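Local atomic coordinates of leucyl aminopeptidase (Trypanosoma brucei brucei, PDB entry 5NTD), a protein that probably removes N-terminal amino acids, leucine among them, from peptides as a hexameric, manganese-binding aminopeptidase of the M17 family. Residues 246-251 / 265-270; 354-359 / 456-461; 380-385 / 477-482. One frame throughout, in Å; residues are numbered along the deposited sequence.

Interaction 1 (246-251 / 265-270); sequences DDLCER and EAPRLV
Leu248, on the short helix 246-250, forks over the other segment, one methyl to Pro267, just before strand 268-274, and the other to Leu269 within it. CD1 of Leu248 lies 3.8 Å from CG of Pro267, the two side chains running antiparallel alongside each other, and also 3.5 Å from the backbone O of Pro267. The other branch meets a different side chain: CD2 of Leu248 stands 3.8 Å from CB of Leu269, whose side chain lies nearly perpendicular to that of Leu248. With CG anti to its own carbonyl carbon (chi1 -71°), the forked end of Leu248 is turned to the other segment. No hydrogen bond joins the two segments. Arg268 points away from the helix and folds back along its own segment, NH1 donating to O of Ala266 at 2.9 Å in a bent bond (134°). Ile243, Tyr253, Ile256 and Tyr257 also touch Leu248, while Glu250 of the same helix accepts the backbone N-H groups of Lys6 and Ala7 of a neighbouring subunit. The arrangement is that of a short helix, in the connection between antiparallel strands 239-244 and 268-274, packed by one leucine against the large mixed sheet of the alpha/beta M17 catalytic domain.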
loop_
_atom_site.group_PDB
_atom_site.type_symbol
_atom_site.label_atom_id
_atom_site.label_comp_id
_atom_site.label_asym_id
_atom_site.label_seq_id
_atom_site.Cartn_x
_atom_site.Cartn_y
_atom_site.Cartn_z
ATOM N N ASP G 246 25.564 20.276 20.594
ATOM C CA ASP G 246 26.868 19.725 20.149
ATOM C C ASP G 246 27.738 19.191 21.282
ATOM O O ASP G 246 28.566 18.308 21.078
ATOM C CB ASP G 246 27.617 20.747 19.309
ATOM C CG ASP G 246 26.943 20.999 17.952
ATOM O OD1 ASP G 246 25.864 20.424 17.643
ATOM O OD2 ASP G 246 27.508 21.775 17.149
ATOM N N ASP G 247 27.522 19.671 22.504
ATOM C CA ASP G 247 28.257 19.126 23.677
ATOM C C ASP G 247 27.960 17.667 23.904
ATOM O O ASP G 247 28.788 16.929 24.456
ATOM C CB ASP G 247 27.962 19.889 24.954
ATOM C CG ASP G 247 28.457 21.321 24.896
ATOM O OD1 ASP G 247 29.493 21.584 24.226
ATOM O OD2 ASP G 247 27.838 22.183 25.565
ATOM N N LEU G 248 26.780 17.228 23.453
ATOM C CA LEU G 248 26.421 15.768 23.525
ATOM C C LEU G 248 27.354 14.952 22.664
ATOM O O LEU G 248 27.900 13.945 23.082
ATOM C CB LEU G 248 24.986 15.512 23.107
ATOM C CG LEU G 248 23.967 16.025 24.124
ATOM C CD1 LEU G 248 22.609 16.164 23.465
ATOM C CD2 LEU G 248 23.876 15.090 25.328
ATOM N N CYS G 249 27.611 15.464 21.478
ATOM C CA CYS G 249 28.579 14.838 20.557
ATOM C C CYS G 249 29.999 14.844 21.147
ATOM O O CYS G 249 30.639 13.818 21.241
ATOM C CB CYS G 249 28.580 15.535 19.194
ATOM S SG CYS G 249 29.657 14.677 17.999
ATOM N N GLU G 250 30.449 16.012 21.610
ATOM C CA GLU G 250 31.848 16.143 22.202
ATOM C C GLU G 250 32.052 15.214 23.379
ATOM O O GLU G 250 33.113 14.648 23.559
ATOM C CB GLU G 250 32.165 17.553 22.668
ATOM C CG GLU G 250 31.901 18.681 21.657
ATOM C CD GLU G 250 32.754 18.647 20.387
ATOM O OE1 GLU G 250 33.555 17.700 20.185
ATOM O OE2 GLU G 250 32.603 19.607 19.563
ATOM N N ARG G 251 30.992 15.008 24.150
ATOM C CA ARG G 251 31.059 14.150 25.354
ATOM C C ARG G 251 30.646 12.691 25.149
ATOM O O ARG G 251 30.524 11.936 26.110
ATOM C CB ARG G 251 30.245 14.777 26.451
ATOM C CG ARG G 251 30.862 16.098 26.921
ATOM C CD ARG G 251 30.012 16.819 27.957
ATOM N NE ARG G 251 29.849 16.009 29.173
ATOM C CZ ARG G 251 29.154 16.376 30.246
ATOM N NH1 ARG G 251 29.038 15.540 31.271
ATOM N NH2 ARG G 251 28.561 17.565 30.308
ATOM N N GLU G 265 15.468 22.934 17.268
ATOM C CA GLU G 265 15.927 23.052 18.684
ATOM C C GLU G 265 16.842 21.876 19.035
ATOM O O GLU G 265 16.581 20.706 18.686
ATOM C CB GLU G 265 14.762 23.102 19.646
ATOM C CG GLU G 265 13.760 24.221 19.365
ATOM C CD GLU G 265 14.205 25.574 19.912
ATOM O OE1 GLU G 265 15.409 25.677 20.141
ATOM O OE2 GLU G 265 13.406 26.530 20.115
ATOM N N ALA G 266 17.935 22.187 19.705
ATOM C CA ALA G 266 18.974 21.172 19.989
ATOM C C ALA G 266 18.506 20.118 20.986
ATOM O O ALA G 266 17.671 20.393 21.841
ATOM C CB ALA G 266 20.224 21.850 20.507
ATOM N N PRO G 267 19.071 18.911 20.906
ATOM C CA PRO G 267 18.724 17.912 21.892
ATOM C C PRO G 267 19.396 18.234 23.206
ATOM O O PRO G 267 20.422 18.914 23.223
ATOM C CB PRO G 267 19.312 16.631 21.324
ATOM C CG PRO G 267 20.435 17.089 20.479
ATOM C CD PRO G 267 20.012 18.394 19.906
ATOM N N ARG G 268 18.819 17.723 24.278
ATOM C CA ARG G 268 19.368 17.891 25.623
ATOM C C ARG G 268 19.220 16.633 26.422
ATOM O O ARG G 268 18.171 16.013 26.409
ATOM C CB ARG G 268 18.655 19.048 26.348
ATOM C CG ARG G 268 19.084 20.420 25.846
ATOM C CD ARG G 268 17.887 21.315 25.714
ATOM N NE ARG G 268 18.211 22.727 25.561
ATOM C CZ ARG G 268 18.114 23.422 24.436
ATOM N NH1 ARG G 268 17.719 22.873 23.307
ATOM N NH2 ARG G 268 18.356 24.718 24.467
ATOM N N LEU G 269 20.266 16.320 27.149
ATOM C CA LEU G 269 20.209 15.344 28.227
ATOM C C LEU G 269 20.143 16.129 29.541
ATOM O O LEU G 269 21.106 16.745 29.978
ATOM C CB LEU G 269 21.411 14.441 28.202
ATOM C CG LEU G 269 21.255 13.101 28.904
ATOM C CD1 LEU G 269 20.243 12.195 28.231
ATOM C CD2 LEU G 269 22.608 12.412 28.949
ATOM N N VAL G 270 18.978 16.081 30.161
ATOM C CA VAL G 270 18.685 16.840 31.359
ATOM C C VAL G 270 18.559 15.910 32.569
ATOM O O VAL G 270 17.654 15.079 32.623
ATOM C CB VAL G 270 17.404 17.630 31.215
ATOM C CG1 VAL G 270 17.104 18.428 32.472
ATOM C CG2 VAL G 270 17.488 18.567 30.035
#

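Interaction 2 (354-359 / 456-461); sequences DDIIVM and NHADMT
A small three-stranded sheet in the catalytic domain, with strand 364-366 in the middle and strands 356-358 and 460-461 on its outside, provides the setting for a light apolar contact between Ile356 and the turn of chain that leads into strand 460-461. Ile356 points toward that turn and uses two branches. Its CG2 methyl, anti to the backbone N, meets CB of Ala458 at 4.1 Å. CD1, at the far end of the other branch, comes to 4.3 Å from CB of His457. The outer branch is extended (chi2 173°), which carries CD1 beyond Ala458 to the neighbouring residue. The touching atom of His457 is CB, not the ring; the imidazole instead has CB of Asn456 over the centre of one face, 3.7 Å above its plane. With no hydrogen bond between the two segments and CA of Ile356 7.0 Å from CA of Ala458, this is side-chain packing between an edge strand and the loop leading into the other edge strand. Ser455 OG takes part in hydrogen bonds with the backbone N of both His457 and Ala458. Polar groups around the hydrophobic contact bind another copy of the protein: Asp354 accepts the backbone N-H groups of Leu308 and Lys310 of a neighbouring subunit, and O of Ala458 receives Lys168 NZ of a neighbouring subunit. Within the chain, strand 364-366 lies between the two outer strands, pairing through Val365 with Ile357 and through Thr364 and Glu366 with Met460, and Thr364 and Glu366 also touch Ala458. Helix 374-387 packs against strand 356-358 and the residue after it, Ile376 meeting both Ile357 and Met359.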
loop_
_atom_site.group_PDB
_atom_site.type_symbol
_atom_site.label_atom_id
_atom_site.label_comp_id
_atom_site.label_asym_id
_atom_site.label_seq_id
_atom_site.Cartn_x
_atom_site.Cartn_y
_atom_site.Cartn_z
ATOM N N ASP G 354 21.362 3.522 7.903
ATOM C CA ASP G 354 22.767 3.086 7.506
ATOM C C ASP G 354 23.854 3.665 8.420
ATOM O O ASP G 354 24.954 3.126 8.485
ATOM C CB ASP G 354 23.183 3.501 6.073
ATOM C CG ASP G 354 22.796 2.488 5.051
ATOM O OD1 ASP G 354 22.414 1.351 5.417
ATOM O OD2 ASP G 354 22.808 2.836 3.833
ATOM N N ASP G 355 23.581 4.823 8.996
ATOM C CA ASP G 355 24.577 5.487 9.838
ATOM C C ASP G 355 24.924 4.561 11.015
ATOM O O ASP G 355 24.115 3.758 11.462
ATOM C CB ASP G 355 24.103 6.820 10.393
ATOM C CG ASP G 355 24.283 7.962 9.443
ATOM O OD1 ASP G 355 24.883 7.820 8.359
ATOM O OD2 ASP G 355 23.786 9.058 9.756
ATOM N N ILE G 356 26.165 4.677 11.476
ATOM C CA ILE G 356 26.634 3.917 12.634
ATOM C C ILE G 356 26.920 4.916 13.744
ATOM O O ILE G 356 27.722 5.831 13.606
ATOM C CB ILE G 356 27.849 3.061 12.321
ATOM C CG1 ILE G 356 27.446 1.976 11.333
ATOM C CG2 ILE G 356 28.394 2.406 13.583
ATOM C CD1 ILE G 356 28.592 1.158 10.799
ATOM N N ILE G 357 26.258 4.696 14.865
ATOM C CA ILE G 357 26.364 5.564 16.059
ATOM C C ILE G 357 27.318 4.975 17.086
ATOM O O ILE G 357 27.297 3.778 17.366
ATOM C CB ILE G 357 24.991 5.705 16.746
ATOM C CG1 ILE G 357 24.071 6.550 15.886
ATOM C CG2 ILE G 357 25.112 6.319 18.140
ATOM C CD1 ILE G 357 22.612 6.430 16.324
ATOM N N VAL G 358 28.169 5.826 17.634
ATOM C CA VAL G 358 28.980 5.431 18.808
ATOM C C VAL G 358 28.245 5.920 20.063
ATOM O O VAL G 358 28.193 7.109 20.352
ATOM C CB VAL G 358 30.415 5.976 18.779
ATOM C CG1 VAL G 358 31.221 5.383 19.943
ATOM C CG2 VAL G 358 31.095 5.636 17.462
ATOM N N MET G 359 27.644 4.972 20.757
ATOM C CA MET G 359 26.831 5.287 21.940
ATOM C C MET G 359 27.755 5.697 23.094
ATOM O O MET G 359 28.940 5.404 23.083
ATOM C CB MET G 359 26.003 4.075 22.375
ATOM C CG MET G 359 25.025 3.547 21.307
ATOM S SD MET G 359 23.596 4.627 21.104
ATOM C CE MET G 359 22.681 4.195 22.588
ATOM N N ASN G 456 26.271 -6.679 10.655
ATOM C CA ASN G 456 27.517 -6.999 9.925
ATOM C C ASN G 456 28.745 -6.182 10.402
ATOM O O ASN G 456 29.846 -6.702 10.498
ATOM C CB ASN G 456 27.378 -6.727 8.429
ATOM C CG ASN G 456 26.550 -7.783 7.707
ATOM O OD1 ASN G 456 26.489 -8.929 8.127
ATOM N ND2 ASN G 456 25.949 -7.392 6.591
ATOM N N HIS G 457 28.513 -4.914 10.701
ATOM C CA HIS G 457 29.623 -3.969 10.940
ATOM C C HIS G 457 29.688 -3.276 12.292
ATOM O O HIS G 457 30.715 -2.739 12.663
ATOM C CB HIS G 457 29.584 -2.884 9.887
ATOM C CG HIS G 457 29.543 -3.427 8.503
ATOM N ND1 HIS G 457 30.475 -4.329 8.029
ATOM C CD2 HIS G 457 28.650 -3.235 7.503
ATOM C CE1 HIS G 457 30.188 -4.626 6.776
ATOM N NE2 HIS G 457 29.081 -3.983 6.436
ATOM N N ALA G 458 28.580 -3.250 13.000
ATOM C CA ALA G 458 28.509 -2.593 14.309
ATOM C C ALA G 458 28.275 -3.650 15.359
ATOM O O ALA G 458 27.954 -4.790 15.037
ATOM C CB ALA G 458 27.397 -1.551 14.329
ATOM N N ASP G 459 28.348 -3.251 16.617
ATOM C CA ASP G 459 28.049 -4.187 17.728
ATOM C C ASP G 459 26.616 -4.690 17.667
ATOM O O ASP G 459 26.354 -5.833 17.923
ATOM C CB ASP G 459 28.301 -3.557 19.088
ATOM C CG ASP G 459 29.752 -3.269 19.327
ATOM O OD1 ASP G 459 30.600 -4.090 18.948
ATOM O OD2 ASP G 459 30.041 -2.190 19.874
ATOM N N MET G 460 25.717 -3.822 17.284
ATOM C CA MET G 460 24.305 -4.182 17.141
ATOM C C MET G 460 23.590 -3.273 16.156
ATOM O O MET G 460 24.065 -2.183 15.818
ATOM C CB MET G 460 23.594 -4.102 18.496
ATOM C CG MET G 460 23.436 -2.667 19.012
ATOM S SD MET G 460 22.961 -2.581 20.754
ATOM C CE MET G 460 24.514 -2.993 21.520
ATOM N N THR G 461 22.415 -3.713 15.725
ATOM C CA THR G 461 21.459 -2.817 15.031
ATOM C C THR G 461 20.510 -2.185 16.071
ATOM O O THR G 461 20.528 -2.544 17.234
ATOM C CB THR G 461 20.600 -3.570 14.014
ATOM O OG1 THR G 461 19.758 -4.491 14.718
ATOM C CG2 THR G 461 21.483 -4.338 13.016
#

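Interaction 3 (380-385 / 477-482)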
loop_
_atom_site.group_PDB
_atom_site.type_symbol
_atom_site.label_atom_id
_atom_site.label_comp_id
_atom_site.label_asym_id
_atom_site.label_seq_id
_atom_site.Cartn_x
_atom_site.Cartn_y
_atom_site.Cartn_z
ATOM N N ASP G 380 21.537 5.961 25.740
ATOM C CA ASP G 380 22.419 6.997 26.291
ATOM C C ASP G 380 21.956 7.430 27.703
ATOM O O ASP G 380 22.753 7.648 28.583
ATOM C CB ASP G 380 22.506 8.193 25.355
ATOM C CG ASP G 380 23.573 8.008 24.282
ATOM O OD1 ASP G 380 24.358 7.034 24.362
ATOM O OD2 ASP G 380 23.669 8.876 23.385
ATOM N N GLY G 381 20.650 7.543 27.869
ATOM C CA GLY G 381 20.026 7.900 29.158
ATOM C C GLY G 381 20.357 6.930 30.282
ATOM O O GLY G 381 20.798 7.335 31.336
ATOM N N VAL G 382 20.183 5.651 30.036
ATOM C CA VAL G 382 20.432 4.629 31.082
ATOM C C VAL G 382 21.916 4.436 31.349
ATOM O O VAL G 382 22.317 4.171 32.475
ATOM C CB VAL G 382 19.773 3.260 30.817
ATOM C CG1 VAL G 382 18.274 3.419 30.680
ATOM C CG2 VAL G 382 20.356 2.571 29.595
ATOM N N PHE G 383 22.740 4.597 30.322
ATOM C CA PHE G 383 24.205 4.555 30.543
ATOM C C PHE G 383 24.635 5.751 31.404
ATOM O O PHE G 383 25.392 5.592 32.353
ATOM C CB PHE G 383 25.043 4.560 29.297
ATOM C CG PHE G 383 26.497 4.303 29.585
ATOM C CD1 PHE G 383 26.969 2.998 29.776
ATOM C CD2 PHE G 383 27.396 5.356 29.731
ATOM C CE1 PHE G 383 28.334 2.751 30.055
ATOM C CE2 PHE G 383 28.738 5.113 30.005
ATOM C CZ PHE G 383 29.206 3.816 30.177
ATOM N N HIS G 384 24.107 6.904 31.066
ATOM C CA HIS G 384 24.376 8.087 31.855
ATOM C C HIS G 384 24.005 7.869 33.347
ATOM O O HIS G 384 24.782 8.157 34.259
ATOM C CB HIS G 384 23.577 9.265 31.338
ATOM C CG HIS G 384 23.847 10.536 32.079
ATOM N ND1 HIS G 384 24.994 11.279 31.884
ATOM C CD2 HIS G 384 23.119 11.197 33.018
ATOM C CE1 HIS G 384 24.949 12.355 32.654
ATOM N NE2 HIS G 384 23.825 12.325 33.353
ATOM N N ALA G 385 22.806 7.361 33.568
ATOM C CA ALA G 385 22.295 7.149 34.933
ATOM C C ALA G 385 23.132 6.127 35.688
ATOM O O ALA G 385 23.372 6.292 36.878
ATOM C CB ALA G 385 20.841 6.714 34.929
ATOM N N TYR G 477 15.151 -4.894 25.505
ATOM C CA TYR G 477 16.464 -5.563 25.482
ATOM C C TYR G 477 17.533 -4.604 24.980
ATOM O O TYR G 477 18.616 -4.510 25.527
ATOM C CB TYR G 477 16.454 -6.842 24.635
ATOM C CG TYR G 477 17.857 -7.327 24.370
ATOM C CD1 TYR G 477 18.565 -8.035 25.338
ATOM C CD2 TYR G 477 18.521 -7.001 23.187
ATOM C CE1 TYR G 477 19.871 -8.442 25.130
ATOM C CE2 TYR G 477 19.829 -7.405 22.970
ATOM C CZ TYR G 477 20.492 -8.120 23.945
ATOM O OH TYR G 477 21.795 -8.490 23.744
ATOM N N PHE G 478 17.228 -3.913 23.887
ATOM C CA PHE G 478 18.177 -2.979 23.270
ATOM C C PHE G 478 18.720 -2.012 24.331
ATOM O O PHE G 478 19.916 -1.758 24.437
ATOM C CB PHE G 478 17.545 -2.176 22.133
ATOM C CG PHE G 478 18.469 -1.158 21.542
ATOM C CD1 PHE G 478 18.635 0.081 22.136
ATOM C CD2 PHE G 478 19.204 -1.448 20.399
ATOM C CE1 PHE G 478 19.508 1.017 21.597
ATOM C CE2 PHE G 478 20.084 -0.514 19.855
ATOM C CZ PHE G 478 20.233 0.715 20.446
ATOM N N ILE G 479 17.792 -1.459 25.072
ATOM C CA ILE G 479 18.108 -0.465 26.116
ATOM C C ILE G 479 19.071 -1.076 27.156
ATOM O O ILE G 479 20.037 -0.450 27.530
ATOM C CB ILE G 479 16.845 0.032 26.817
ATOM C CG1 ILE G 479 15.960 0.782 25.830
ATOM C CG2 ILE G 479 17.226 0.944 27.972
ATOM C CD1 ILE G 479 14.527 0.963 26.309
ATOM N N THR G 480 18.830 -2.331 27.526
ATOM C CA THR G 480 19.651 -3.013 28.543
ATOM C C THR G 480 21.114 -3.179 28.122
ATOM O O THR G 480 21.996 -3.146 28.961
ATOM C CB THR G 480 19.110 -4.383 28.992
ATOM O OG1 THR G 480 19.166 -5.325 27.927
ATOM C CG2 THR G 480 17.692 -4.237 29.463
ATOM N N THR G 481 21.358 -3.310 26.823
ATOM C CA THR G 481 22.730 -3.487 26.325
ATOM C C THR G 481 23.599 -2.258 26.622
ATOM O O THR G 481 24.815 -2.342 26.560
ATOM C CB THR G 481 22.815 -3.772 24.817
ATOM O OG1 THR G 481 22.429 -2.604 24.069
ATOM C CG2 THR G 481 21.951 -4.977 24.434
ATOM N N HIS G 482 22.960 -1.145 26.928
ATOM C CA HIS G 482 23.683 0.107 27.238
ATOM C C HIS G 482 23.739 0.480 28.731
ATOM O O HIS G 482 24.178 1.551 29.108
ATOM C CB HIS G 482 23.104 1.223 26.419
ATOM C CG HIS G 482 23.157 0.915 24.968
ATOM N ND1 HIS G 482 24.348 0.851 24.264
ATOM C CD2 HIS G 482 22.186 0.534 24.110
ATOM C CE1 HIS G 482 24.095 0.497 23.021
ATOM N NE2 HIS G 482 22.792 0.306 22.897
#
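Val382, on helix 374-387, sets its two methyls against the C-terminal part of helix 471-480. CG1 of Val382 is anti to the carbonyl carbon (chi1 -58°) and lies 3.8 Å from CG2 of Ile479, the two side chains standing nearly perpendicular. CG2 of Val382 rests 3.7 Å from O of Ile479. Phe383 has CG anti to its backbone N (chi1 -171°), a torsion that swings the ring so that its CD1 edge, next to CB, lies by O of His482. That oxygen is 3.1 Å from CB of Phe383 and 3.2 Å from its CD1, in the plane of the ring. The imidazole of His482 turns from helix 374-387, ND1 being hydrogen-bonded with Ser361 OG. Towards the end of segment 477-482, OG1 of Thr480 donates to O of Tyr477 at 2.6 Å, on a lone pair, and OG1 of Thr481 to O of Phe478 at 2.7 Å. Helix 374-387 starts right after the manganese ligand Glu373, and the side chain of Ile479 is about 11 Å from bestatin, so a second helix packs here on the one leading out of the active site. Methyl packing joins C-H groups of Phe383 facing a carbonyl, with no hydrogen bond across, so side-chain shape probably sets the fit more than polar pairing does.

Overall arrangement
Interaction 1 comes first along the chain, closing a short loop that holds helix 254-260 between helix 246-250 and strand 268-274. Interactions 2 and 3 follow it in series and cross each other: segments 354-359, 380-385, 456-461 and 477-482 alternate, so the two loops overlap along the chain, neither containing the other. Interaction 2 ties edge strand 356-358 to the chain just before strand 460-461, at a subunit boundary, and interaction 3 joins helices 374-387 and 471-480. They meet where Met460 packs on Thr481 and His482, and Met359 on His482. Leu269 of interaction 1 touches His384 of interaction 3, linking the large sheet to helix 374-387. Interactions 1 and 2 do not touch, their nearest atoms being about 7 Å apart.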